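Local coordinates for monosaccharide-transporting ATPase (Actinobacillus succinogenes, PDB 5DTE), which binds D-allose between its two lobes and probably serves as the periplasmic sugar-binding component of an ABC transporter, at residues D86-P92 with I110-D116; I256-K260 with V303-S308. All coordinates share one frame; numbering follows the deposited sequence.

Overall arrangement
Interaction 1 pairs two neighbouring strands, 87-90 and 112-115, inside the six-stranded parallel sheet of one lobe of a periplasmic binding protein, and its second segment runs on to the allose. Interaction 2 lies on the other side of the chain's centre, where helix 253-261, which follows the last strand of the four-stranded sheet, meets the chain just after strand 301-303. The two are separate and in series: interaction 1 closes before interaction 2 opens, their centres are 32 Å apart and their nearest atoms about 16 Å. Interaction 1 thus combines lobe core and sugar site, whereas interaction 2 fastens the C-terminal tail to the helix outside the sugar pocket.

Interaction 1 (D86-P92 with I110-D116); sequences DAIIVTP and IPIIDLD. With ALL (beta-D-allopyranose), chain E.
Strands 87-90 and 112-115 are the two strands of a beta-alpha-beta unit, connected through helix 99-105, in the parallel sheet of a periplasmic binding protein lobe. Their short axes run 10° apart, and I88, I89 and V90 pair with I112, I113 and D114. I88 and V90 carry the ladder: I88 N donates to P111 O and I88 O accepts from I113 N (2.8 Å), then V90 N reaches I113 O and V90 O takes L115 N (2.7 Å).

On the face that carries I88, V90, I112 and D114, F102 of helix 99-105 packs on the last three. Ahead of strand 112-115, I110 CG2 meets I88 CG1 at 4.1 Å. L115 lies alongside T91, pointing the same way, with its CD2 3.6 Å from T91 CG2; the same methyl also meets I89 CG2 at 3.8 Å. L115 has CG anti to its backbone N (chi1 179°), and chi2 of 66° turns CD2 to both neighbours, while helix 272-287 packs against I89. The T91 hydroxyl OG1 is bonded to K34 N. Beyond the last rung, the P92 ring crosses the D114 side chain at about a right angle, and D114 OD2 is held by L119 N.

Just past the strand end, D116 faces the allose, where its carboxylate accepts two hydroxyls, O2 on OD1 at 3.1 Å and O1 on OD2 at 2.8 Å.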
ATOM      1  N   ASP A  86       8.374 -16.404 -18.356  1.00 17.92           N
ATOM      2  CA  ASP A  86       9.504 -15.555 -18.768  1.00 26.82           C
ATOM      3  C   ASP A  86       9.955 -14.567 -17.675  1.00 24.13           C
ATOM      4  O   ASP A  86      11.157 -14.336 -17.490  1.00 18.39           O
ATOM      5  CB  ASP A  86       9.151 -14.805 -20.055  1.00 34.45           C
ATOM      6  CG  ASP A  86       9.011 -15.735 -21.250  1.00 49.65           C
ATOM      7  OD1 ASP A  86       9.927 -16.558 -21.488  1.00 57.14           O
ATOM      8  OD2 ASP A  86       7.980 -15.651 -21.948  1.00 52.47           O
ATOM      9  N   ALA A  87       8.987 -13.984 -16.967  1.00 23.08           N
ATOM     10  CA  ALA A  87       9.261 -13.205 -15.755  1.00 28.19           C
ATOM     11  C   ALA A  87       8.124 -13.319 -14.727  1.00 27.93           C
ATOM     12  O   ALA A  87       6.996 -13.706 -15.058  1.00 23.06           O
ATOM     13  CB  ALA A  87       9.501 -11.741 -16.099  1.00 19.36           C
ATOM     14  N   ILE A  88       8.435 -12.975 -13.481  1.00 24.30           N
ATOM     15  CA  ILE A  88       7.431 -12.895 -12.428  1.00 25.63           C
ATOM     16  C   ILE A  88       7.447 -11.543 -11.685  1.00 19.55           C
ATOM     17  O   ILE A  88       8.489 -11.045 -11.263  1.00 11.54           O
ATOM     18  CB  ILE A  88       7.616 -14.022 -11.400  1.00 27.47           C
ATOM     19  CG1 ILE A  88       7.940 -15.338 -12.097  1.00 16.67           C
ATOM     20  CG2 ILE A  88       6.381 -14.167 -10.552  1.00 31.05           C
ATOM     21  CD1 ILE A  88       8.356 -16.404 -11.139  1.00 14.03           C
ATOM     22  N   ILE A  89       6.268 -10.958 -11.544  1.00 17.29           N
ATOM     23  CA  ILE A  89       6.063  -9.809 -10.686  1.00 12.56           C
ATOM     24  C   ILE A  89       5.221 -10.267  -9.503  1.00 19.97           C
ATOM     25  O   ILE A  89       4.082 -10.706  -9.677  1.00 28.57           O
ATOM     26  CB  ILE A  89       5.354  -8.667 -11.424  1.00 13.39           C
ATOM     27  CG1 ILE A  89       6.177  -8.254 -12.641  1.00 16.48           C
ATOM     28  CG2 ILE A  89       5.096  -7.487 -10.483  1.00  6.17           C
ATOM     29  CD1 ILE A  89       5.403  -7.469 -13.680  1.00 10.42           C
ATOM     30  N   VAL A  90       5.775 -10.181  -8.302  1.00 16.66           N
ATOM     31  CA  VAL A  90       5.041 -10.610  -7.129  1.00 21.02           C
ATOM     32  C   VAL A  90       4.987  -9.501  -6.076  1.00 35.11           C
ATOM     33  O   VAL A  90       5.948  -8.742  -5.888  1.00 34.36           O
ATOM     34  CB  VAL A  90       5.648 -11.905  -6.526  1.00 17.40           C
ATOM     35  CG1 VAL A  90       6.957 -11.624  -5.807  1.00 12.34           C
ATOM     36  CG2 VAL A  90       4.674 -12.541  -5.581  1.00  6.78           C
ATOM     37  N   THR A  91       3.823  -9.403  -5.433  1.00 40.58           N
ATOM     38  CA  THR A  91       3.573  -8.528  -4.292  1.00 25.14           C
ATOM     39  C   THR A  91       3.534  -9.399  -3.049  1.00 34.07           C
ATOM     40  O   THR A  91       2.478  -9.931  -2.702  1.00 35.73           O
ATOM     41  CB  THR A  91       2.248  -7.795  -4.423  1.00 14.48           C
ATOM     42  OG1 THR A  91       1.185  -8.744  -4.257  1.00 20.56           O
ATOM     43  CG2 THR A  91       2.127  -7.164  -5.801  1.00 12.66           C
ATOM     44  N   PRO A  92       4.693  -9.575  -2.391  1.00 39.78           N
ATOM     45  CA  PRO A  92       4.860 -10.508  -1.274  1.00 31.38           C
ATOM     46  C   PRO A  92       3.863 -10.348  -0.133  1.00 29.92           C
ATOM     47  O   PRO A  92       3.092  -9.401  -0.088  1.00 23.27           O
ATOM     48  CB  PRO A  92       6.277 -10.208  -0.793  1.00 22.63           C
ATOM     49  CG  PRO A  92       6.974  -9.845  -2.024  1.00 27.77           C
ATOM     50  CD  PRO A  92       5.988  -9.010  -2.801  1.00 33.18           C
ATOM     51  N   ILE A 110      15.121 -17.011 -14.067  1.00 24.41           N
ATOM     52  CA  ILE A 110      13.916 -16.219 -14.290  1.00 23.63           C
ATOM     53  C   ILE A 110      13.992 -14.898 -13.522  1.00 25.25           C
ATOM     54  O   ILE A 110      14.055 -14.897 -12.290  1.00 30.73           O
ATOM     55  CB  ILE A 110      12.653 -16.989 -13.837  1.00 23.56           C
ATOM     56  CG1 ILE A 110      12.588 -18.363 -14.506  1.00 13.95           C
ATOM     57  CG2 ILE A 110      11.376 -16.164 -14.078  1.00 13.74           C
ATOM     58  CD1 ILE A 110      11.287 -19.133 -14.220  1.00 17.95           C
ATOM     59  N   PRO A 111      14.035 -13.768 -14.241  1.00 26.13           N
ATOM     60  CA  PRO A 111      13.964 -12.470 -13.561  1.00 31.94           C
ATOM     61  C   PRO A 111      12.688 -12.324 -12.731  1.00 43.60           C
ATOM     62  O   PRO A 111      11.652 -12.901 -13.066  1.00 48.13           O
ATOM     63  CB  PRO A 111      13.984 -11.458 -14.711  1.00 24.65           C
ATOM     64  CG  PRO A 111      14.221 -12.252 -15.977  1.00 30.37           C
ATOM     65  CD  PRO A 111      14.595 -13.645 -15.591  1.00 30.69           C
ATOM     66  N   ILE A 112      12.763 -11.553 -11.654  1.00 43.12           N
ATOM     67  CA  ILE A 112      11.663 -11.496 -10.725  1.00 13.72           C
ATOM     68  C   ILE A 112      11.662 -10.171  -9.967  1.00 13.70           C
ATOM     69  O   ILE A 112      12.664  -9.762  -9.389  1.00 19.69           O
ATOM     70  CB  ILE A 112      11.725 -12.700  -9.746  1.00 43.32           C
ATOM     71  CG1 ILE A 112      10.548 -12.676  -8.771  1.00 52.68           C
ATOM     72  CG2 ILE A 112      13.047 -12.746  -8.989  1.00 14.08           C
ATOM     73  CD1 ILE A 112      10.389 -13.961  -7.979  1.00 47.99           C
ATOM     74  N   ILE A 113      10.519  -9.503  -9.993  1.00 13.60           N
ATOM     75  CA  ILE A 113      10.361  -8.176  -9.409  1.00 19.79           C
ATOM     76  C   ILE A 113       9.531  -8.219  -8.141  1.00 17.72           C
ATOM     77  O   ILE A 113       8.383  -8.650  -8.150  1.00 14.71           O
ATOM     78  CB  ILE A 113       9.671  -7.177 -10.392  1.00 16.30           C
ATOM     79  CG1 ILE A 113      10.454  -7.063 -11.698  1.00 13.24           C
ATOM     80  CG2 ILE A 113       9.522  -5.818  -9.745  1.00 23.74           C
ATOM     81  CD1 ILE A 113      11.980  -7.093 -11.509  1.00 13.81           C
ATOM     82  N   ASP A 114      10.111  -7.746  -7.052  1.00 21.44           N
ATOM     83  CA  ASP A 114       9.392  -7.647  -5.799  1.00 26.82           C
ATOM     84  C   ASP A 114       8.584  -6.329  -5.778  1.00 36.15           C
ATOM     85  O   ASP A 114       9.143  -5.242  -5.615  1.00 39.30           O
ATOM     86  CB  ASP A 114      10.395  -7.756  -4.643  1.00 28.45           C
ATOM     87  CG  ASP A 114       9.847  -7.254  -3.326  1.00 36.54           C
ATOM     88  OD1 ASP A 114       8.644  -7.458  -3.073  1.00 39.14           O
ATOM     89  OD2 ASP A 114      10.623  -6.648  -2.544  1.00 33.62           O
ATOM     90  N   LEU A 115       7.267  -6.436  -5.966  1.00 34.20           N
ATOM     91  CA  LEU A 115       6.375  -5.267  -6.004  1.00 31.30           C
ATOM     92  C   LEU A 115       5.690  -5.026  -4.657  1.00 15.27           C
ATOM     93  O   LEU A 115       5.448  -5.971  -3.919  1.00 17.10           O
ATOM     94  CB  LEU A 115       5.316  -5.442  -7.107  1.00 34.15           C
ATOM     95  CG  LEU A 115       4.224  -4.391  -7.360  1.00 21.26           C
ATOM     96  CD1 LEU A 115       4.825  -3.085  -7.859  1.00 15.73           C
ATOM     97  CD2 LEU A 115       3.203  -4.901  -8.372  1.00 13.20           C
ATOM     98  N   ASP A 116       5.411  -3.756  -4.353  1.00 16.38           N
ATOM     99  CA  ASP A 116       4.628  -3.294  -3.178  1.00 22.51           C
ATOM    100  C   ASP A 116       5.255  -3.513  -1.793  1.00 20.17           C
ATOM    101  O   ASP A 116       5.714  -2.559  -1.154  1.00 20.94           O
ATOM    102  CB  ASP A 116       3.229  -3.935  -3.166  1.00 19.51           C
ATOM    103  CG  ASP A 116       2.312  -3.331  -2.094  1.00 18.32           C
ATOM    104  OD1 ASP A 116       2.329  -2.089  -1.911  1.00 13.78           O
ATOM    105  OD2 ASP A 116       1.578  -4.100  -1.432  1.00 17.70           O
TER
HETATM  106  C1  ALL E 401      -0.494  -2.351   1.108  1.00 29.89           C
HETATM  107  C2  ALL E 401      -0.612  -1.515  -0.152  1.00 25.89           C
HETATM  108  C3  ALL E 401      -1.929  -0.842  -0.263  1.00 26.39           C
HETATM  109  C4  ALL E 401      -3.073  -1.766   0.018  1.00 25.12           C
HETATM  110  C5  ALL E 401      -2.866  -2.366   1.398  1.00 12.81           C
HETATM  111  C6  ALL E 401      -4.032  -3.158   1.894  1.00  6.27           C
HETATM  112  O1  ALL E 401       0.627  -3.145   1.079  1.00 45.94           O
HETATM  113  O2  ALL E 401       0.410  -0.496  -0.097  1.00 25.04           O
HETATM  114  O3  ALL E 401      -1.984   0.243   0.715  1.00 13.47           O
HETATM  115  O4  ALL E 401      -4.314  -1.046  -0.037  1.00 29.68           O
HETATM  116  O5  ALL E 401      -1.689  -3.222   1.317  1.00 13.34           O
HETATM  117  O6  ALL E 401      -4.109  -4.372   1.178  1.00  7.11           O

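Interaction 2 (I256-K260 with V303-S308)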
ATOM      1  N   ILE A 256     -10.648   9.489  -3.362  1.00 17.93           N
ATOM      2  CA  ILE A 256     -10.477  10.720  -4.123  1.00 13.97           C
ATOM      3  C   ILE A 256     -11.775  11.531  -4.184  1.00 22.32           C
ATOM      4  O   ILE A 256     -11.760  12.746  -4.007  1.00 22.57           O
ATOM      5  CB  ILE A 256      -9.997  10.406  -5.544  1.00  7.92           C
ATOM      6  CG1 ILE A 256      -8.595   9.786  -5.513  1.00  7.58           C
ATOM      7  CG2 ILE A 256     -10.067  11.645  -6.434  1.00  7.68           C
ATOM      8  CD1 ILE A 256      -7.578  10.608  -4.824  1.00  7.49           C
ATOM      9  N   GLU A 257     -12.894  10.851  -4.430  1.00  7.74           N
ATOM     10  CA  GLU A 257     -14.190  11.509  -4.497  1.00 27.47           C
ATOM     11  C   GLU A 257     -14.527  12.167  -3.149  1.00 38.89           C
ATOM     12  O   GLU A 257     -14.897  13.345  -3.093  1.00 27.76           O
ATOM     13  CB  GLU A 257     -15.268  10.501  -4.902  1.00 28.35           C
ATOM     14  CG  GLU A 257     -16.660  11.075  -5.025  1.00 44.50           C
ATOM     15  CD  GLU A 257     -17.690   9.996  -5.315  1.00 74.46           C
ATOM     16  OE1 GLU A 257     -17.274   8.837  -5.550  1.00 83.71           O
ATOM     17  OE2 GLU A 257     -18.908  10.300  -5.301  1.00 85.12           O
ATOM     18  N   TYR A 258     -14.372  11.398  -2.068  1.00 43.59           N
ATOM     19  CA  TYR A 258     -14.558  11.908  -0.711  1.00 28.62           C
ATOM     20  C   TYR A 258     -13.699  13.147  -0.457  1.00 22.56           C
ATOM     21  O   TYR A 258     -14.142  14.108   0.162  1.00 20.28           O
ATOM     22  CB  TYR A 258     -14.225  10.834   0.321  1.00 19.05           C
ATOM     23  CG  TYR A 258     -15.372   9.925   0.727  1.00 27.01           C
ATOM     24  CD1 TYR A 258     -16.558   9.884  -0.000  1.00 33.31           C
ATOM     25  CD2 TYR A 258     -15.272   9.123   1.871  1.00 22.85           C
ATOM     26  CE1 TYR A 258     -17.601   9.051   0.388  1.00 35.00           C
ATOM     27  CE2 TYR A 258     -16.297   8.291   2.259  1.00 19.92           C
ATOM     28  CZ  TYR A 258     -17.460   8.258   1.517  1.00 31.68           C
ATOM     29  OH  TYR A 258     -18.484   7.435   1.911  1.00 34.82           O
ATOM     30  N   VAL A 259     -12.465  13.120  -0.934  1.00 24.33           N
ATOM     31  CA  VAL A 259     -11.589  14.276  -0.812  1.00 23.68           C
ATOM     32  C   VAL A 259     -12.182  15.479  -1.528  1.00 25.41           C
ATOM     33  O   VAL A 259     -12.144  16.592  -1.005  1.00 29.92           O
ATOM     34  CB  VAL A 259     -10.194  13.982  -1.370  1.00 14.91           C
ATOM     35  CG1 VAL A 259      -9.411  15.255  -1.520  1.00  7.44           C
ATOM     36  CG2 VAL A 259      -9.474  12.984  -0.468  1.00  7.41           C
ATOM     37  N   LYS A 260     -12.746  15.246  -2.713  1.00 20.74           N
ATOM     38  CA  LYS A 260     -13.424  16.309  -3.453  1.00 24.35           C
ATOM     39  C   LYS A 260     -14.578  16.893  -2.652  1.00 26.53           C
ATOM     40  O   LYS A 260     -14.699  18.108  -2.527  1.00 27.23           O
ATOM     41  CB  LYS A 260     -13.950  15.801  -4.791  1.00 24.52           C
ATOM     42  CG  LYS A 260     -13.078  16.122  -5.976  1.00 25.56           C
ATOM     43  CD  LYS A 260     -13.470  15.270  -7.146  1.00 20.79           C
ATOM     44  CE  LYS A 260     -12.266  14.896  -7.953  1.00 14.40           C
ATOM     45  NZ  LYS A 260     -12.639  13.928  -9.029  1.00 17.44           N
ATOM     46  N   VAL A 303      -3.031  14.190  -2.021  1.00 26.16           N
ATOM     47  CA  VAL A 303      -4.281  14.572  -2.673  1.00 20.00           C
ATOM     48  C   VAL A 303      -5.294  15.201  -1.714  1.00 28.04           C
ATOM     49  O   VAL A 303      -5.983  14.513  -0.958  1.00 39.57           O
ATOM     50  CB  VAL A 303      -4.934  13.373  -3.360  1.00 11.64           C
ATOM     51  CG1 VAL A 303      -6.215  13.798  -4.033  1.00 11.72           C
ATOM     52  CG2 VAL A 303      -4.011  12.812  -4.365  1.00 11.90           C
ATOM     53  N   ASP A 304      -5.375  16.521  -1.760  1.00 17.76           N
ATOM     54  CA  ASP A 304      -6.304  17.271  -0.940  1.00 21.97           C
ATOM     55  C   ASP A 304      -7.123  18.140  -1.874  1.00 32.95           C
ATOM     56  O   ASP A 304      -6.857  18.160  -3.077  1.00 43.99           O
ATOM     57  CB  ASP A 304      -5.571  18.105   0.115  1.00 27.26           C
ATOM     58  CG  ASP A 304      -4.506  19.030  -0.479  1.00 39.16           C
ATOM     59  OD1 ASP A 304      -4.454  19.173  -1.725  1.00 52.42           O
ATOM     60  OD2 ASP A 304      -3.724  19.630   0.307  1.00 32.68           O
ATOM     61  N   LYS A 305      -8.092  18.869  -1.326  1.00 27.08           N
ATOM     62  CA  LYS A 305      -9.146  19.489  -2.133  1.00 23.49           C
ATOM     63  C   LYS A 305      -8.650  20.366  -3.306  1.00 30.26           C
ATOM     64  O   LYS A 305      -9.334  20.474  -4.323  1.00 28.65           O
ATOM     65  CB  LYS A 305     -10.077  20.293  -1.213  1.00 17.44           C
ATOM     66  CG  LYS A 305     -11.185  21.051  -1.907  1.00 16.75           C
ATOM     67  CD  LYS A 305     -12.212  20.130  -2.557  1.00 25.02           C
ATOM     68  CE  LYS A 305     -13.151  20.934  -3.475  1.00 24.06           C
ATOM     69  NZ  LYS A 305     -14.159  20.123  -4.230  1.00 20.28           N
ATOM     70  N   GLU A 306      -7.467  20.969  -3.212  1.00 41.15           N
ATOM     71  CA  GLU A 306      -7.028  21.795  -4.346  1.00 52.57           C
ATOM     72  C   GLU A 306      -6.227  20.988  -5.377  1.00 53.01           C
ATOM     73  O   GLU A 306      -6.168  21.354  -6.555  1.00 53.81           O
ATOM     74  CB  GLU A 306      -6.225  23.024  -3.878  1.00 55.09           C
ATOM     75  CG  GLU A 306      -6.677  24.325  -4.599  1.00 79.63           C
ATOM     76  CD  GLU A 306      -6.392  25.612  -3.824  1.00 82.93           C
ATOM     77  OE1 GLU A 306      -5.347  25.689  -3.143  1.00 90.89           O
ATOM     78  OE2 GLU A 306      -7.217  26.553  -3.901  1.00 75.08           O
ATOM     79  N   GLN A 307      -5.625  19.890  -4.936  1.00 48.10           N
ATOM     80  CA  GLN A 307      -4.966  18.955  -5.844  1.00 40.35           C
ATOM     81  C   GLN A 307      -6.029  17.989  -6.347  1.00 40.37           C
ATOM     82  O   GLN A 307      -5.845  17.259  -7.324  1.00 45.33           O
ATOM     83  CB  GLN A 307      -3.824  18.225  -5.127  1.00 43.70           C
ATOM     84  CG  GLN A 307      -3.203  17.045  -5.876  1.00 48.97           C
ATOM     85  CD  GLN A 307      -2.288  17.464  -7.013  1.00 48.00           C
ATOM     86  OE1 GLN A 307      -2.323  16.878  -8.097  1.00 47.14           O
ATOM     87  NE2 GLN A 307      -1.447  18.464  -6.766  1.00 40.89           N
ATOM     88  N   SER A 308      -7.166  18.006  -5.664  1.00 33.22           N
ATOM     89  CA  SER A 308      -8.298  17.186  -6.052  1.00 33.54           C
ATOM     90  C   SER A 308      -8.849  17.651  -7.397  1.00 31.88           C
ATOM     91  O   SER A 308      -9.507  16.897  -8.124  1.00 12.82           O
ATOM     92  CB  SER A 308      -9.376  17.253  -4.981  1.00 37.44           C
ATOM     93  OG  SER A 308     -10.298  16.198  -5.145  1.00 47.47           O
TER
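K260 O, a backbone carbonyl near the C-terminal end of helix 253-261, receives the ammonium of K305 at 2.7 Å from NZ. The nitrogen stands 26° off the carbonyl plane, and the C=O...N angle of 131° shows that it approaches well to one side of the oxygen. The K305 chain leaves with CG anti to the backbone N and bends at chi2 (67°), which brings its far end to the helix end and lays CD beside the same carbonyl oxygen.

Next to this bond V259 packs on backbone and side-chain atoms of 303-308. Its CG1 branch, anti to the backbone N, sits 3.6 Å from V303 O and also reaches the D304 carbonyl carbon and S308 OG. About one turn earlier, I256 CD1 meets V303 CG1 at 3.6 Å, the two side chains crossing at about a right angle. V303 is at the end of strand 301-303, and its backbone is hydrogen-bonded to T267 in the neighbouring antiparallel strand. The aliphatic part of K260 runs past S308, while its NZ forms a salt bridge with the C-terminal carboxylate of Y311.

Two lysines therefore bind in opposite directions, K305 from the tail to the helix and K260 from the helix to the chain terminus. A positive charge beside K260 O would probably complement the negative end of the helix dipole.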